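Local coordinates for xylose isomerase-like TIM barrel (PDB 2QW5), which probably acts as a sugar or sugar phosphate isomerase or epimerase, binding a zinc ion and D-xylose in a TIM-barrel pocket, at residues A[193-205]-A[223-237]. Sequence-based numbering, arbitrary orientation. Where two conformers were deposited one is given.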
loop_
_atom_site.group_PDB
_atom_site.type_symbol
_atom_site.label_atom_id
_atom_site.label_comp_id
_atom_site.label_asym_id
_atom_site.label_seq_id
_atom_site.Cartn_x
_atom_site.Cartn_y
_atom_site.Cartn_z
ATOM N N PRO A 193 -18.713 -2.643 -13.694
ATOM C CA PRO A 193 -18.741 -2.288 -15.130
ATOM C C PRO A 193 -18.297 -0.832 -15.333
ATOM O O PRO A 193 -18.705 0.057 -14.564
ATOM C CB PRO A 193 -20.201 -2.533 -15.546
ATOM C CG PRO A 193 -20.989 -2.426 -14.260
ATOM C CD PRO A 193 -20.070 -2.882 -13.149
ATOM N N ASN A 194 -17.405 -0.620 -16.306
ATOM C CA ASN A 194 -16.871 0.716 -16.582
ATOM C C ASN A 194 -17.608 1.483 -17.682
ATOM O O ASN A 194 -17.753 2.723 -17.600
ATOM C CB ASN A 194 -15.366 0.682 -16.924
ATOM C CG ASN A 194 -14.516 -0.008 -15.866
ATOM O OD1 ASN A 194 -13.750 -0.920 -16.193
ATOM N ND2 ASN A 194 -14.682 0.378 -14.607
ATOM N N LYS A 195 -18.057 0.738 -18.702
ATOM C CA LYS A 195 -18.740 1.270 -19.872
ATOM C C LYS A 195 -20.197 0.843 -19.951
ATOM O O LYS A 195 -20.593 -0.207 -19.439
ATOM C CB LYS A 195 -18.054 0.768 -21.141
ATOM C CG LYS A 195 -16.613 1.077 -21.229
ATOM C CD LYS A 195 -15.897 0.213 -22.253
ATOM C CE LYS A 195 -16.116 0.679 -23.650
ATOM N NZ LYS A 195 -15.118 -0.014 -24.516
ATOM N N LEU A 196 -20.971 1.646 -20.670
ATOM C CA LEU A 196 -22.391 1.402 -20.883
ATOM C C LEU A 196 -22.539 0.106 -21.701
ATOM O O LEU A 196 -23.527 -0.597 -21.520
ATOM C CB LEU A 196 -23.062 2.628 -21.565
ATOM C CG LEU A 196 -24.509 3.023 -21.374
ATOM C CD1 LEU A 196 -24.980 2.945 -19.953
ATOM C CD2 LEU A 196 -24.680 4.478 -21.924
ATOM N N SER A 197 -21.554 -0.227 -22.558
ATOM C CA SER A 197 -21.587 -1.515 -23.332
ATOM C C SER A 197 -21.477 -2.732 -22.387
ATOM O O SER A 197 -22.154 -3.770 -22.585
ATOM C CB SER A 197 -20.483 -1.556 -24.404
ATOM O OG SER A 197 -19.194 -1.491 -23.811
ATOM N N GLN A 198 -20.635 -2.600 -21.358
ATOM C CA GLN A 198 -20.428 -3.664 -20.366
ATOM C C GLN A 198 -21.676 -3.846 -19.491
ATOM O O GLN A 198 -22.023 -4.970 -19.141
ATOM C CB GLN A 198 -19.193 -3.353 -19.490
ATOM C CG GLN A 198 -17.876 -3.345 -20.302
ATOM C CD GLN A 198 -16.696 -2.725 -19.608
ATOM O OE1 GLN A 198 -16.861 -1.908 -18.684
ATOM N NE2 GLN A 198 -15.479 -3.132 -20.025
ATOM N N LEU A 199 -22.304 -2.742 -19.076
ATOM C CA LEU A 199 -23.554 -2.824 -18.297
ATOM C C LEU A 199 -24.737 -3.357 -19.139
ATOM O O LEU A 199 -25.570 -4.093 -18.617
ATOM C CB LEU A 199 -23.906 -1.482 -17.678
ATOM C CG LEU A 199 -25.118 -1.417 -16.756
ATOM C CD1 LEU A 199 -25.125 -2.528 -15.707
ATOM C CD2 LEU A 199 -25.159 -0.032 -16.104
ATOM N N ILE A 200 -24.789 -2.986 -20.424
ATOM C CA ILE A 200 -25.825 -3.451 -21.333
ATOM C C ILE A 200 -25.691 -4.963 -21.481
ATOM O O ILE A 200 -26.704 -5.679 -21.399
ATOM C CB ILE A 200 -25.818 -2.726 -22.678
ATOM C CG1 ILE A 200 -26.485 -1.345 -22.534
ATOM C CG2 ILE A 200 -26.610 -3.512 -23.735
ATOM C CD1 ILE A 200 -26.335 -0.446 -23.723
ATOM N N GLU A 201 -24.464 -5.443 -21.643
ATOM C CA GLU A 201 -24.186 -6.895 -21.707
ATOM C C GLU A 201 -24.618 -7.648 -20.421
ATOM O O GLU A 201 -25.200 -8.734 -20.493
ATOM C CB GLU A 201 -22.704 -7.121 -21.998
ATOM C CG GLU A 201 -22.300 -8.608 -22.239
ATOM C CD GLU A 201 -20.838 -8.790 -22.745
ATOM O OE1 GLU A 201 -20.109 -7.784 -23.023
ATOM O OE2 GLU A 201 -20.426 -9.970 -22.861
ATOM N N PHE A 202 -24.344 -7.052 -19.256
ATOM C CA PHE A 202 -24.747 -7.609 -17.964
ATOM C C PHE A 202 -26.258 -7.751 -17.891
ATOM O O PHE A 202 -26.776 -8.829 -17.498
ATOM C CB PHE A 202 -24.255 -6.733 -16.788
ATOM C CG PHE A 202 -24.786 -7.170 -15.433
ATOM C CD1 PHE A 202 -24.217 -8.242 -14.769
ATOM C CD2 PHE A 202 -25.871 -6.532 -14.849
ATOM C CE1 PHE A 202 -24.710 -8.674 -13.531
ATOM C CE2 PHE A 202 -26.389 -6.964 -13.590
ATOM C CZ PHE A 202 -25.788 -8.026 -12.934
ATOM N N LEU A 203 -26.953 -6.670 -18.240
ATOM C CA LEU A 203 -28.420 -6.634 -18.215
ATOM C C LEU A 203 -29.125 -7.630 -19.131
ATOM O O LEU A 203 -30.275 -7.951 -18.855
ATOM C CB LEU A 203 -28.957 -5.237 -18.438
ATOM C CG LEU A 203 -28.654 -4.236 -17.308
ATOM C CD1 LEU A 203 -28.956 -2.861 -17.798
ATOM C CD2 LEU A 203 -29.407 -4.490 -16.006
ATOM N N LYS A 204 -28.450 -8.125 -20.177
ATOM C CA LYS A 204 -29.042 -9.133 -21.073
ATOM C C LYS A 204 -29.422 -10.393 -20.278
ATOM O O LYS A 204 -30.329 -11.122 -20.683
ATOM C CB LYS A 204 -28.099 -9.475 -22.251
ATOM C CG LYS A 204 -27.752 -8.305 -23.223
ATOM C CD LYS A 204 -28.859 -7.979 -24.235
ATOM C CE LYS A 204 -28.602 -6.703 -25.086
ATOM N NZ LYS A 204 -27.352 -6.578 -25.844
ATOM N N GLY A 205 -28.717 -10.656 -19.170
ATOM C CA GLY A 205 -29.012 -11.785 -18.274
ATOM C C GLY A 205 -29.902 -11.514 -17.059
ATOM O O GLY A 205 -30.021 -12.373 -16.180
ATOM N N ASP A 223 -14.728 6.920 -19.978
ATOM C CA ASP A 223 -14.615 5.541 -20.532
ATOM C C ASP A 223 -15.444 5.180 -21.762
ATOM O O ASP A 223 -15.193 4.114 -22.368
ATOM C CB ASP A 223 -14.946 4.499 -19.434
ATOM C CG ASP A 223 -13.940 4.479 -18.310
ATOM O OD1 ASP A 223 -13.509 5.564 -17.860
ATOM O OD2 ASP A 223 -13.564 3.366 -17.869
ATOM N N GLY A 224 -16.409 6.014 -22.125
ATOM C CA GLY A 224 -17.338 5.687 -23.206
ATOM C C GLY A 224 -16.779 5.740 -24.608
ATOM O O GLY A 224 -15.680 6.215 -24.855
ATOM N N GLU A 225 -17.619 5.333 -25.536
ATOM C CA GLU A 225 -17.225 5.105 -26.917
ATOM C C GLU A 225 -17.510 6.214 -27.915
ATOM O O GLU A 225 -17.329 6.020 -29.140
ATOM C CB GLU A 225 -17.850 3.761 -27.333
ATOM C CG GLU A 225 -17.301 2.622 -26.488
ATOM C CD GLU A 225 -17.898 1.265 -26.782
ATOM O OE1 GLU A 225 -19.085 1.047 -26.484
ATOM O OE2 GLU A 225 -17.136 0.380 -27.239
ATOM N N GLY A 226 -17.876 7.394 -27.424
ATOM C CA GLY A 226 -18.155 8.513 -28.291
ATOM C C GLY A 226 -19.633 8.752 -28.590
ATOM O O GLY A 226 -20.518 7.861 -28.378
ATOM N N PRO A 227 -19.922 9.933 -29.129
ATOM C CA PRO A 227 -21.327 10.303 -29.320
ATOM C C PRO A 227 -22.198 9.429 -30.243
ATOM O O PRO A 227 -23.407 9.289 -29.947
ATOM C CB PRO A 227 -21.243 11.772 -29.733
ATOM C CG PRO A 227 -19.920 11.936 -30.276
ATOM C CD PRO A 227 -19.019 11.015 -29.556
ATOM N N GLU A 228 -21.612 8.805 -31.278
ATOM C CA GLU A 228 -22.408 7.982 -32.217
ATOM C C GLU A 228 -22.864 6.688 -31.569
ATOM O O GLU A 228 -24.048 6.364 -31.618
ATOM C CB GLU A 228 -21.698 7.685 -33.567
ATOM C CG GLU A 228 -21.397 8.889 -34.431
ATOM C CD GLU A 228 -20.180 9.707 -33.977
ATOM O OE1 GLU A 228 -19.312 9.214 -33.192
ATOM O OE2 GLU A 228 -20.090 10.873 -34.422
ATOM N N ILE A 229 -21.919 5.954 -30.971
ATOM C CA ILE A 229 -22.226 4.722 -30.240
ATOM C C ILE A 229 -23.116 5.045 -29.023
ATOM O O ILE A 229 -24.086 4.364 -28.785
ATOM C CB ILE A 229 -20.949 3.983 -29.842
ATOM C CG1 ILE A 229 -20.279 3.436 -31.116
ATOM C CG2 ILE A 229 -21.245 2.868 -28.827
ATOM C CD1 ILE A 229 -18.798 3.070 -30.950
ATOM N N PHE A 230 -22.828 6.134 -28.312
ATOM C CA PHE A 230 -23.649 6.555 -27.172
ATOM C C PHE A 230 -25.140 6.796 -27.480
ATOM O O PHE A 230 -26.011 6.361 -26.705
ATOM C CB PHE A 230 -23.055 7.808 -26.563
ATOM C CG PHE A 230 -23.852 8.354 -25.422
ATOM C CD1 PHE A 230 -23.942 7.636 -24.227
ATOM C CD2 PHE A 230 -24.478 9.603 -25.513
ATOM C CE1 PHE A 230 -24.651 8.153 -23.145
ATOM C CE2 PHE A 230 -25.187 10.108 -24.449
ATOM C CZ PHE A 230 -25.282 9.382 -23.270
ATOM N N LYS A 231 -25.403 7.454 -28.608
ATOM C CA LYS A 231 -26.751 7.701 -29.099
ATOM C C LYS A 231 -27.517 6.376 -29.310
ATOM O O LYS A 231 -28.680 6.277 -28.938
ATOM C CB LYS A 231 -26.703 8.575 -30.377
ATOM C CG LYS A 231 -28.089 8.966 -30.929
ATOM C CD LYS A 231 -28.097 9.877 -32.173
ATOM C CE LYS A 231 -29.534 9.932 -32.773
ATOM N NZ LYS A 231 -29.725 10.885 -33.896
ATOM N N THR A 232 -26.869 5.373 -29.907
ATOM C CA THR A 232 -27.476 4.061 -30.096
ATOM C C THR A 232 -27.787 3.363 -28.747
ATOM O O THR A 232 -28.811 2.661 -28.608
ATOM C CB THR A 232 -26.606 3.079 -30.920
ATOM O OG1 THR A 232 -25.443 2.672 -30.177
ATOM C CG2 THR A 232 -26.204 3.658 -32.216
ATOM N N GLN A 233 -26.865 3.505 -27.781
ATOM C CA GLN A 233 -27.041 2.931 -26.445
ATOM C C GLN A 233 -28.204 3.637 -25.702
ATOM O O GLN A 233 -29.029 2.961 -25.068
ATOM C CB GLN A 233 -25.726 3.014 -25.650
ATOM C CG GLN A 233 -24.623 2.142 -26.208
ATOM C CD GLN A 233 -23.220 2.414 -25.627
ATOM O OE1 GLN A 233 -22.854 3.557 -25.295
ATOM N NE2 GLN A 233 -22.414 1.360 -25.566
ATOM N N VAL A 234 -28.265 4.970 -25.769
ATOM C CA VAL A 234 -29.383 5.724 -25.170
ATOM C C VAL A 234 -30.752 5.289 -25.739
ATOM O O VAL A 234 -31.693 4.963 -24.982
ATOM C CB VAL A 234 -29.204 7.283 -25.277
ATOM C CG1 VAL A 234 -30.472 7.991 -24.885
ATOM C CG2 VAL A 234 -28.063 7.743 -24.405
ATOM N N GLU A 235 -30.856 5.260 -27.064
ATOM C CA GLU A 235 -32.096 4.827 -27.730
ATOM C C GLU A 235 -32.473 3.381 -27.349
ATOM O O GLU A 235 -33.636 3.102 -27.106
ATOM C CB GLU A 235 -31.984 5.016 -29.258
ATOM C CG GLU A 235 -31.844 6.510 -29.680
ATOM C CD GLU A 235 -31.368 6.752 -31.149
ATOM O OE1 GLU A 235 -30.905 5.808 -31.859
ATOM O OE2 GLU A 235 -31.453 7.928 -31.575
ATOM N N TYR A 236 -31.485 2.488 -27.255
ATOM C CA TYR A 236 -31.729 1.099 -26.859
ATOM C C TYR A 236 -32.275 1.004 -25.425
ATOM O O TYR A 236 -33.230 0.297 -25.160
ATOM C CB TYR A 236 -30.451 0.268 -26.995
ATOM C CG TYR A 236 -30.603 -1.144 -26.494
ATOM C CD1 TYR A 236 -31.342 -2.072 -27.222
ATOM C CD2 TYR A 236 -30.042 -1.551 -25.274
ATOM C CE1 TYR A 236 -31.496 -3.377 -26.764
ATOM C CE2 TYR A 236 -30.201 -2.867 -24.801
ATOM C CZ TYR A 236 -30.922 -3.765 -25.563
ATOM O OH TYR A 236 -31.109 -5.048 -25.136
ATOM N N LEU A 237 -31.656 1.736 -24.500
ATOM C CA LEU A 237 -32.073 1.703 -23.104
ATOM C C LEU A 237 -33.487 2.192 -22.918
ATOM O O LEU A 237 -34.253 1.563 -22.172
ATOM C CB LEU A 237 -31.070 2.460 -22.204
ATOM C CG LEU A 237 -29.743 1.687 -22.027
ATOM C CD1 LEU A 237 -28.651 2.590 -21.491
ATOM C CD2 LEU A 237 -29.897 0.408 -21.158
HETATM O O HOH W 1 -19.848 1.905 -23.954
#
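Helices 196-203 and 227-237 run side by side in nearly the same sense, their axes 29° apart and 11.2 Å at closest approach, and the CA atoms of the two segments come nearest just ahead of the helices, at K195 and G224. So wide a separation lets side chains meet in the middle, and a water joins them at the N-terminal end. That water accepts from the S197 backbone N and from NE2 of Q233, and donates to OE1 of E225 at 2.8 Å, tying an amide hydrogen of the first helical turn to both a carboxylate and a carboxamide. The other carboxylate oxygen of E225, OE2, forms a salt bridge with K195 NZ, whose hydrogen bond is weak at 3.4 Å; the lysine chain, bent at chi3 (79°), crosses E225 at about a right angle, its CE lying against CG. Replacing E225 with an alanine is likely to strand K195 without this charged mate and to deprive the water of the carboxylate it donates to. Q233 reaches inward from the facing helix; its side chain and that of L196 slide past each other in opposite directions, OE1 against L196 CB, while its CG meets I200 CD1. Deeper in, L196 sends CD2 to the edge of the F230 ring, 3.9 Å from CE1, and CD1 to L237 CD1. Chi1 of I200 (-79°) sets CG1 beside the backbone N and leaves CG2 anti to it; this methyl meets Y236 CE2 at 3.8 Å. Ahead of both helices, N194 CB lies against OD2 of D223, which ends helix 217-223; that carboxylate is held by T186 and the H187 backbone N, and N194 OD1 by T296 of the second subunit. L203 and L237 both rest on V213 of strand 211-216, which lies between the segments in sequence. Neighbouring, roughly parallel helices packed outside a closed eight-stranded parallel sheet are the hallmark of the TIM barrel, here of the xylose isomerase-like family.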